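Local structure of beta-1,4-galactanase (Thielavia heterothallica, 1HJS) at residues A[107-112]-A[154-159]; A[163-168]-A[203-208]. The protein hydrolyses beta-1,4-galactosidic linkages in type I arabinogalactans, as a clan GH-A glycoside hydrolase of family 53. One frame throughout, in Å; residues are numbered along the deposited sequence.

Interaction 1. Residues A[107-112]-A[154-159]. With NAG (2-acetamido-2-deoxy-beta-D-glucopyranose), chain E; SO4 (sulfate ion), chain F.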
loop_
_atom_site.group_PDB
_atom_site.type_symbol
_atom_site.label_atom_id
_atom_site.label_comp_id
_atom_site.label_asym_id
_atom_site.label_seq_id
_atom_site.Cartn_x
_atom_site.Cartn_y
_atom_site.Cartn_z
ATOM N N TRP A 107 -10.016 -12.741 18.304
ATOM C CA TRP A 107 -8.982 -12.786 19.319
ATOM C C TRP A 107 -7.629 -13.117 18.696
ATOM O O TRP A 107 -6.605 -12.553 19.083
ATOM C CB TRP A 107 -9.342 -13.814 20.385
ATOM C CG TRP A 107 -8.714 -13.512 21.700
ATOM C CD1 TRP A 107 -8.130 -12.331 22.080
ATOM C CD2 TRP A 107 -8.637 -14.380 22.832
ATOM N NE1 TRP A 107 -7.695 -12.415 23.380
ATOM C CE2 TRP A 107 -7.994 -13.662 23.868
ATOM C CE3 TRP A 107 -9.050 -15.697 23.076
ATOM C CZ2 TRP A 107 -7.754 -14.216 25.128
ATOM C CZ3 TRP A 107 -8.811 -16.250 24.334
ATOM C CH2 TRP A 107 -8.168 -15.507 25.343
ATOM N N LYS A 108 -7.635 -14.031 17.729
ATOM C CA LYS A 108 -6.411 -14.430 17.040
ATOM C C LYS A 108 -5.829 -13.209 16.336
ATOM O O LYS A 108 -4.628 -12.959 16.392
ATOM C CB LYS A 108 -6.721 -15.493 15.982
ATOM C CG LYS A 108 -5.649 -16.556 15.771
ATOM C CD LYS A 108 -4.225 -16.062 15.967
ATOM C CE LYS A 108 -3.245 -17.211 15.776
ATOM N NZ LYS A 108 -1.903 -16.942 16.364
ATOM N N LEU A 109 -6.698 -12.466 15.657
ATOM C CA LEU A 109 -6.293 -11.280 14.915
ATOM C C LEU A 109 -5.685 -10.240 15.847
ATOM O O LEU A 109 -4.682 -9.603 15.520
ATOM C CB LEU A 109 -7.497 -10.693 14.176
ATOM C CG LEU A 109 -7.218 -9.467 13.305
ATOM C CD1 LEU A 109 -6.102 -9.776 12.314
ATOM C CD2 LEU A 109 -8.488 -9.068 12.579
ATOM N N TYR A 110 -6.301 -10.070 17.010
ATOM C CA TYR A 110 -5.802 -9.121 17.994
ATOM C C TYR A 110 -4.430 -9.570 18.490
ATOM O O TYR A 110 -3.487 -8.779 18.514
ATOM C CB TYR A 110 -6.790 -9.012 19.158
ATOM C CG TYR A 110 -6.264 -8.240 20.347
ATOM C CD1 TYR A 110 -5.578 -8.892 21.372
ATOM C CD2 TYR A 110 -6.454 -6.862 20.451
ATOM C CE1 TYR A 110 -5.096 -8.192 22.480
ATOM C CE2 TYR A 110 -5.975 -6.149 21.556
ATOM C CZ TYR A 110 -5.298 -6.827 22.565
ATOM O OH TYR A 110 -4.825 -6.142 23.665
ATOM N N ASN A 111 -4.321 -10.843 18.866
ATOM C CA ASN A 111 -3.064 -11.407 19.351
ATOM C C ASN A 111 -1.952 -11.260 18.324
ATOM O O ASN A 111 -0.839 -10.844 18.656
ATOM C CB ASN A 111 -3.214 -12.898 19.667
ATOM C CG ASN A 111 -4.078 -13.160 20.879
ATOM O OD1 ASN A 111 -4.451 -12.238 21.606
ATOM N ND2 ASN A 111 -4.393 -14.433 21.090
ATOM N N TYR A 112 -2.253 -11.629 17.082
ATOM C CA TYR A 112 -1.273 -11.546 16.001
ATOM C C TYR A 112 -0.778 -10.125 15.785
ATOM O O TYR A 112 0.425 -9.885 15.676
ATOM C CB TYR A 112 -1.878 -12.062 14.691
ATOM C CG TYR A 112 -1.050 -11.706 13.468
ATOM C CD1 TYR A 112 0.075 -12.453 13.118
ATOM C CD2 TYR A 112 -1.369 -10.592 12.689
ATOM C CE1 TYR A 112 0.868 -12.096 12.014
ATOM C CE2 TYR A 112 -0.586 -10.227 11.589
ATOM C CZ TYR A 112 0.529 -10.981 11.258
ATOM O OH TYR A 112 1.299 -10.617 10.170
ATOM N N ALA A 154 -16.502 -5.320 10.867
ATOM C CA ALA A 154 -16.314 -4.239 11.829
ATOM C C ALA A 154 -15.640 -4.770 13.092
ATOM O O ALA A 154 -14.738 -4.139 13.639
ATOM C CB ALA A 154 -17.660 -3.601 12.179
ATOM N N ARG A 155 -16.084 -5.938 13.547
ATOM C CA ARG A 155 -15.532 -6.548 14.747
ATOM C C ARG A 155 -14.060 -6.910 14.564
ATOM O O ARG A 155 -13.229 -6.663 15.444
ATOM C CB ARG A 155 -16.336 -7.796 15.102
ATOM C CG ARG A 155 -15.786 -8.574 16.274
ATOM C CD ARG A 155 -16.784 -8.616 17.418
ATOM N NE ARG A 155 -16.820 -9.943 18.028
ATOM C CZ ARG A 155 -17.796 -10.826 17.848
ATOM N NH1 ARG A 155 -18.839 -10.532 17.077
ATOM N NH2 ARG A 155 -17.722 -12.012 18.429
ATOM N N LEU A 156 -13.741 -7.501 13.419
ATOM C CA LEU A 156 -12.367 -7.885 13.133
ATOM C C LEU A 156 -11.460 -6.657 13.071
ATOM O O LEU A 156 -10.385 -6.640 13.679
ATOM C CB LEU A 156 -12.302 -8.662 11.811
ATOM C CG LEU A 156 -12.922 -10.065 11.829
ATOM C CD1 LEU A 156 -13.014 -10.608 10.407
ATOM C CD2 LEU A 156 -12.080 -10.991 12.701
ATOM N N LEU A 157 -11.891 -5.626 12.349
ATOM C CA LEU A 157 -11.090 -4.411 12.226
ATOM C C LEU A 157 -10.906 -3.727 13.582
ATOM O O LEU A 157 -9.844 -3.159 13.861
ATOM C CB LEU A 157 -11.726 -3.453 11.211
ATOM C CG LEU A 157 -11.725 -3.986 9.771
ATOM C CD1 LEU A 157 -12.419 -2.999 8.850
ATOM C CD2 LEU A 157 -10.292 -4.224 9.310
ATOM N N HIS A 158 -11.930 -3.793 14.430
ATOM C CA HIS A 158 -11.843 -3.195 15.764
ATOM C C HIS A 158 -10.750 -3.914 16.553
ATOM O O HIS A 158 -9.946 -3.283 17.243
ATOM C CB HIS A 158 -13.183 -3.323 16.499
ATOM C CG HIS A 158 -13.173 -2.754 17.886
ATOM N ND1 HIS A 158 -13.132 -1.398 18.137
ATOM C CD2 HIS A 158 -13.197 -3.360 19.097
ATOM C CE1 HIS A 158 -13.133 -1.194 19.444
ATOM N NE2 HIS A 158 -13.173 -2.367 20.048
ATOM N N SER A 159 -10.722 -5.240 16.443
ATOM C CA SER A 159 -9.727 -6.046 17.139
ATOM C C SER A 159 -8.322 -5.753 16.632
ATOM O O SER A 159 -7.385 -5.639 17.425
ATOM C CB SER A 159 -10.032 -7.534 16.967
ATOM O OG SER A 159 -11.247 -7.877 17.615
HETATM C C1 NAG E . -4.787 -14.893 22.406
HETATM C C2 NAG E . -5.292 -16.335 22.301
HETATM C C3 NAG E . -5.667 -16.872 23.686
HETATM C C4 NAG E . -4.517 -16.673 24.677
HETATM C C5 NAG E . -4.055 -15.212 24.662
HETATM C C6 NAG E . -2.845 -14.984 25.544
HETATM C C7 NAG E . -6.431 -17.107 20.319
HETATM C C8 NAG E . -7.772 -17.401 19.662
HETATM N N2 NAG E . -6.450 -16.373 21.428
HETATM O O3 NAG E . -5.977 -18.253 23.595
HETATM O O4 NAG E . -4.949 -17.023 25.985
HETATM O O5 NAG E . -3.686 -14.819 23.322
HETATM O O6 NAG E . -2.704 -13.611 25.868
HETATM O O7 NAG E . -5.392 -17.545 19.822
HETATM S S SO4 F . 0.545 -17.335 13.870
HETATM O O1 SO4 F . 0.091 -15.781 13.972
HETATM O O2 SO4 F . 0.266 -17.897 15.178
HETATM O O3 SO4 F . -0.110 -17.930 12.909
HETATM O O4 SO4 F . 1.972 -17.241 13.693
#
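Leu109 and Tyr110 of helix 102-122 pack on Leu156 and Ser159 of helix 150-165, a helix-helix contact in the outer layer of the TIM barrel with no hydrogen bond between the two segments. At the buried end, CD2 of Leu109 reaches the other backbone, 3.3 Å from Leu156 O and 3.9 Å from Leu156 CB. With CG anti to the backbone N (chi1 -178°), the Leu109 branch is carried across to the neighbouring helix. Nearer the surface the backbones are closest, with CA of Tyr110 and CA of Ser159 5.1 Å apart, an approach that the small serine side chain permits: its CB meets CB of Tyr110 at 4.2 Å. Ser159 O lies at the edge of the Tyr110 ring near its plane, 3.4 Å from Tyr110 CD2, while the tyrosine hydroxyl is hydrogen-bonded to Asp166. On the outer side of helix 102-122, Asn111 carries an N-linked glycan through a 1.4 Å bond from ND2 to C1 of the sugar. The N-acetylglucosamine lies over one face of the Trp107 indole, its N2 3.2 Å from CE3 of Trp107. About one turn before Asn111, Lys108 NZ donates a 2.7 Å hydrogen bond to O2 of a sulfate, probably from the crystallisation liquor, which Asn51 and Trp98 also hold. Ser106 lengthens the contact by touching Leu156 and Ser159, and Arg155 adds a salt bridge to Asp103; the two helices follow barrel strands 75-80 and 129-132 in the chain.

Interaction 2. Residues A[163-168]-A[203-208]; sequences GIKDSS and LSDFDM
Lys165, in the last turn of helix 150-165, reaches across to Ser204 and Asp205, on the short 3-10 segment in the loop leading into strand 208-212 of the TIM barrel. The two segments flank strand 174-179 in sequence, helix 150-165 preceding it and the 203-208 loop following helix 185-196. The aliphatic part of the lysine makes the direct contact: CE lies 3.3 Å from Asp205 O, whereas NZ stays 3.7 Å from Ser204 O. Its chain runs extended from the helix until the last torsion (chi4 -67°) bends the amine off that line. Water bridges the remaining distance. One water accepts from Lys165 NZ at 2.7 Å and donates to both Ser204 O and Asp207 OD1; a second joins Lys165 NZ to Ser204 O by a longer route. The ammonium group makes no salt bridge with the nearby acids, NZ being 5.2 Å from Asp205 OD1, though their negative charge probably favours its position. Both acids have other partners: Asp205 accepts hydrogen bonds at OD2 from Glu202 N and at OD1 from Trp162 NE1, and Asp207 OD2 takes the backbone N of Ile175 on strand 174-179. Lys165 also touches Ile175. Beyond the helix end, the chain turns back on Ile164 O, which accepts from Ser167 N and from the Ser167 hydroxyl. The latter bond is short, Ser167 OG lying 2.6 Å from Ile164 O, in the carbonyl plane on a lone pair, with a C=O...OG angle of 141°.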
loop_
_atom_site.group_PDB
_atom_site.type_symbol
_atom_site.label_atom_id
_atom_site.label_comp_id
_atom_site.label_asym_id
_atom_site.label_seq_id
_atom_site.Cartn_x
_atom_site.Cartn_y
_atom_site.Cartn_z
ATOM N N GLY A 163 -5.177 -4.038 18.571
ATOM C CA GLY A 163 -3.984 -4.849 18.733
ATOM C C GLY A 163 -2.818 -3.881 18.608
ATOM O O GLY A 163 -1.769 -4.055 19.229
ATOM N N ILE A 164 -3.012 -2.844 17.798
ATOM C CA ILE A 164 -1.995 -1.815 17.595
ATOM C C ILE A 164 -1.989 -0.866 18.793
ATOM O O ILE A 164 -0.937 -0.587 19.376
ATOM C CB ILE A 164 -2.280 -0.972 16.327
ATOM C CG1 ILE A 164 -2.193 -1.854 15.077
ATOM C CG2 ILE A 164 -1.290 0.182 16.232
ATOM C CD1 ILE A 164 -0.836 -2.481 14.872
ATOM N N LYS A 165 -3.174 -0.376 19.149
ATOM C CA LYS A 165 -3.325 0.554 20.263
ATOM C C LYS A 165 -2.838 0.007 21.609
ATOM O O LYS A 165 -2.356 0.768 22.450
ATOM C CB LYS A 165 -4.787 0.993 20.375
ATOM C CG LYS A 165 -5.262 1.841 19.191
ATOM C CD LYS A 165 -6.762 2.101 19.252
ATOM C CE LYS A 165 -7.246 2.864 18.031
ATOM N NZ LYS A 165 -6.705 4.259 17.969
ATOM N N ASP A 166 -2.964 -1.301 21.818
ATOM C CA ASP A 166 -2.520 -1.904 23.076
ATOM C C ASP A 166 -1.058 -2.341 23.041
ATOM O O ASP A 166 -0.538 -2.848 24.034
ATOM C CB ASP A 166 -3.378 -3.123 23.437
ATOM C CG ASP A 166 -4.802 -2.750 23.821
ATOM O OD1 ASP A 166 -5.053 -1.571 24.141
ATOM O OD2 ASP A 166 -5.670 -3.647 23.817
ATOM N N SER A 167 -0.397 -2.142 21.904
ATOM C CA SER A 167 1.001 -2.546 21.759
ATOM C C SER A 167 1.966 -1.559 22.400
ATOM O O SER A 167 1.570 -0.476 22.839
ATOM C CB SER A 167 1.364 -2.697 20.282
ATOM O OG SER A 167 1.516 -1.428 19.674
ATOM N N SER A 168 3.239 -1.941 22.427
ATOM C CA SER A 168 4.287 -1.113 23.010
ATOM C C SER A 168 4.903 -0.139 22.009
ATOM O O SER A 168 5.849 0.572 22.342
ATOM C CB SER A 168 5.388 -2.001 23.586
ATOM O OG SER A 168 5.968 -2.789 22.558
ATOM N N LEU A 203 -15.141 5.514 14.252
ATOM C CA LEU A 203 -14.319 6.381 13.422
ATOM C C LEU A 203 -13.005 6.685 14.126
ATOM O O LEU A 203 -11.969 6.837 13.483
ATOM C CB LEU A 203 -15.041 7.698 13.121
ATOM C CG LEU A 203 -15.708 7.833 11.751
ATOM C CD1 LEU A 203 -16.220 9.252 11.587
ATOM C CD2 LEU A 203 -14.714 7.503 10.645
ATOM N N SER A 204 -13.058 6.771 15.452
ATOM C CA SER A 204 -11.872 7.062 16.246
ATOM C C SER A 204 -10.885 5.899 16.305
ATOM O O SER A 204 -9.760 6.069 16.775
ATOM C CB SER A 204 -12.274 7.455 17.670
ATOM O OG SER A 204 -12.894 6.374 18.345
ATOM N N ASP A 205 -11.295 4.724 15.831
ATOM C CA ASP A 205 -10.413 3.560 15.864
ATOM C C ASP A 205 -9.322 3.581 14.796
ATOM O O ASP A 205 -8.331 2.869 14.915
ATOM C CB ASP A 205 -11.209 2.254 15.749
ATOM C CG ASP A 205 -12.002 1.930 17.012
ATOM O OD1 ASP A 205 -11.525 2.242 18.125
ATOM O OD2 ASP A 205 -13.099 1.341 16.893
ATOM N N PHE A 206 -9.505 4.369 13.742
ATOM C CA PHE A 206 -8.476 4.455 12.711
ATOM C C PHE A 206 -8.229 5.902 12.313
ATOM O O PHE A 206 -9.033 6.786 12.619
ATOM C CB PHE A 206 -8.811 3.575 11.491
ATOM C CG PHE A 206 -10.017 4.013 10.717
ATOM C CD1 PHE A 206 -11.294 3.854 11.238
ATOM C CD2 PHE A 206 -9.874 4.556 9.442
ATOM C CE1 PHE A 206 -12.416 4.227 10.503
ATOM C CE2 PHE A 206 -10.987 4.934 8.695
ATOM C CZ PHE A 206 -12.263 4.769 9.226
ATOM N N ASP A 207 -7.117 6.143 11.624
ATOM C CA ASP A 207 -6.730 7.501 11.269
ATOM C C ASP A 207 -6.651 7.841 9.789
ATOM O O ASP A 207 -6.752 9.011 9.411
ATOM C CB ASP A 207 -5.369 7.787 11.903
ATOM C CG ASP A 207 -5.301 7.331 13.346
ATOM O OD1 ASP A 207 -6.032 7.905 14.172
ATOM O OD2 ASP A 207 -4.526 6.396 13.654
ATOM N N MET A 208 -6.472 6.830 8.953
ATOM C CA MET A 208 -6.317 7.074 7.530
ATOM C C MET A 208 -7.122 6.154 6.632
ATOM O O MET A 208 -7.444 5.024 6.994
ATOM C CB MET A 208 -4.846 6.918 7.140
ATOM C CG MET A 208 -3.854 7.663 7.992
ATOM S SD MET A 208 -2.163 7.287 7.424
ATOM C CE MET A 208 -2.007 8.453 6.068
HETATM O O HOH W 1 -7.149 5.894 15.805
HETATM O O HOH W 2 -8.772 5.492 19.828
#

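Overall arrangement
Helix 150-165 serves both contacts in succession, its middle turns packing on helix 102-122 in interaction 1 and its last turn facing the 203-208 loop in interaction 2. Their centres are 11 Å apart in the outer shell of the barrel, away from the catalytic glutamates Glu135 and Glu245. Interaction 1 is the more enclosed, two of its four touching residues being buried and none exposed; interaction 2 has one buried (Asp205) and one exposed (Ser204). Interaction 1 buries about twice the surface through close van der Waals packing; interaction 2 depends on one long side chain and bridging water. Probable hydrogen bonds, Tyr110 OH to Asp166 OD2 and His158 ND1 to Asp205 OD2, tie them together, and Tyr110 packs on Gly163.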